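PDB 1KXZ: probable cobalt-precorrin-6B C(15)-methyltransferase (decarboxylating) from Methanothermobacter thermautotrophicus, which probably methylates C-15 of cobalt-precorrin-6B with S-adenosyl-L-methionine and then decarboxylates the C-12 side chain, releasing carbon dioxide and giving cobalt-precorrin-7 in anaerobic cobalamin biosynthesis. Local coordinates for residues A29-N34 against G53-V58. Residues are numbered along the deposited sequence; the frame is centred on the assembly and turned at random.
Sequences AEPGKN and GRVRRV
Pro-31 packs against Arg-54 and Val-55 where the loops before strands 36-40 and 57-62 meet, at the N-terminal ends of these parallel strands in the Rossmann-type methyltransferase sheet. After helix 19-29, the loop from Glu-30 on leads to strand 36-40; residues 53-56 lead from helix 46-52 into the neighbouring strand 57-62. The contact thus pairs the lead-ins of two adjacent strands, and their touching parts run in similar directions, 31° apart.

The apolar part centres on the proline ring. Its CB lies 3.4 Å from CG1 of Val-55 and 3.7 Å from CB of Arg-54. Val-55 sets CG1 anti to its own carbonyl carbon (chi1 -60°), which places that methyl against the ring; the same side chain also touches Ile-103 of the central strand 101-106. The Arg-54 chain is extended from CG to NE, and of its side-chain atoms CB is the one that meets the proline. Met-26 of helix 19-29 touches both Pro-31 and Arg-54.

Backbone to backbone, the pairing rests on CA-H...O contacts and not on conventional hydrogen bonds. CA of Val-55 approaches Gly-32 O at 3.5 Å, with 155° at the hydrogen, and in return CA of Lys-33 approaches Arg-54 O. Although Lys-33 O and Arg-56 N are 3.0 Å apart, the angle is too poor for a hydrogen bond.

At the solvent-exposed end, Arg-56 bends beside Asn-34. Its CG lies opposite the backbone N, and bends at chi2 and chi3 bring the guanidinium round to stand obliquely to the asparagine carbonyl: NH2 is 3.6 Å from Asn-34 O, without a hydrogen bond.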
# COMPACT_ATOMS: atom_id res chain seq x y z
N ALA A 29 16.28 8.16 13.36
CA ALA A 29 16.78 8.64 14.63
C ALA A 29 18.28 8.71 14.57
O ALA A 29 18.87 9.56 15.21
CB ALA A 29 16.38 7.68 15.75
N GLU A 30 18.89 7.80 13.81
CA GLU A 30 20.35 7.72 13.66
C GLU A 30 21.05 7.87 15.00
O GLU A 30 21.80 8.82 15.24
CB GLU A 30 20.90 8.72 12.63
CG GLU A 30 20.54 10.18 12.85
CD GLU A 30 20.42 10.95 11.53
OE1 GLU A 30 20.29 10.29 10.46
OE2 GLU A 30 20.46 12.19 11.58
N PRO A 31 20.81 6.89 15.88
CA PRO A 31 21.38 6.85 17.22
C PRO A 31 22.90 6.96 17.22
O PRO A 31 23.57 6.46 16.32
CB PRO A 31 20.96 5.47 17.73
CG PRO A 31 19.82 5.10 16.87
CD PRO A 31 20.20 5.60 15.53
N GLY A 32 23.42 7.62 18.24
CA GLY A 32 24.85 7.75 18.40
C GLY A 32 25.06 7.18 19.78
O GLY A 32 24.20 7.35 20.64
N LYS A 33 26.18 6.52 20.03
CA LYS A 33 26.40 5.96 21.36
C LYS A 33 26.37 6.98 22.50
O LYS A 33 26.21 6.62 23.66
CB LYS A 33 27.67 5.10 21.37
CG LYS A 33 27.42 3.72 20.76
CD LYS A 33 28.52 3.33 19.80
CE LYS A 33 28.29 1.92 19.25
NZ LYS A 33 29.47 1.42 18.47
N ASN A 34 26.42 8.25 22.14
CA ASN A 34 26.39 9.33 23.12
C ASN A 34 25.07 10.08 23.13
O ASN A 34 24.94 11.12 23.79
CB ASN A 34 27.51 10.33 22.85
CG ASN A 34 28.88 9.75 23.11
OD1 ASN A 34 29.14 9.14 24.16
ND2 ASN A 34 29.78 9.92 22.14
N GLY A 53 20.15 -0.63 22.73
CA GLY A 53 21.40 -1.13 22.20
C GLY A 53 22.26 -0.16 21.40
O GLY A 53 23.38 -0.53 21.02
N ARG A 54 21.82 1.06 21.15
CA ARG A 54 22.63 1.96 20.32
C ARG A 54 22.93 3.34 20.86
O ARG A 54 23.75 4.08 20.29
CB ARG A 54 22.02 2.09 18.92
CG ARG A 54 21.62 0.77 18.31
CD ARG A 54 21.09 0.91 16.90
NE ARG A 54 20.21 -0.21 16.56
CZ ARG A 54 19.64 -0.37 15.37
NH1 ARG A 54 19.86 0.51 14.40
NH2 ARG A 54 18.81 -1.40 15.16
N VAL A 55 22.23 3.73 21.94
CA VAL A 55 22.43 5.06 22.54
C VAL A 55 22.89 4.97 23.99
O VAL A 55 22.80 3.92 24.63
CB VAL A 55 21.17 5.91 22.48
CG1 VAL A 55 20.73 6.12 21.08
CG2 VAL A 55 20.08 5.26 23.25
N ARG A 56 23.35 6.11 24.51
CA ARG A 56 23.83 6.19 25.88
C ARG A 56 22.69 5.91 26.86
O ARG A 56 22.71 4.90 27.55
CB ARG A 56 24.49 7.55 26.16
CG ARG A 56 25.28 7.63 27.47
CD ARG A 56 26.52 8.54 27.33
NE ARG A 56 26.21 9.93 27.01
CZ ARG A 56 25.33 10.71 27.65
NH1 ARG A 56 24.63 10.24 28.69
NH2 ARG A 56 25.11 11.96 27.25
N ARG A 57 21.67 6.75 26.87
CA ARG A 57 20.57 6.55 27.80
C ARG A 57 19.23 6.62 27.10
O ARG A 57 19.07 7.36 26.14
CB ARG A 57 20.58 7.61 28.92
CG ARG A 57 19.87 7.15 30.17
CD ARG A 57 20.52 5.85 30.59
NE ARG A 57 19.92 5.19 31.74
CZ ARG A 57 19.83 5.75 32.92
NH1 ARG A 57 20.29 6.97 33.06
NH2 ARG A 57 19.34 5.08 33.94
N VAL A 58 18.28 5.84 27.61
CA VAL A 58 16.93 5.82 27.05
C VAL A 58 15.92 5.96 28.16
O VAL A 58 15.92 5.19 29.11
CB VAL A 58 16.61 4.51 26.31
CG1 VAL A 58 15.26 4.61 25.63
CG2 VAL A 58 17.70 4.19 25.30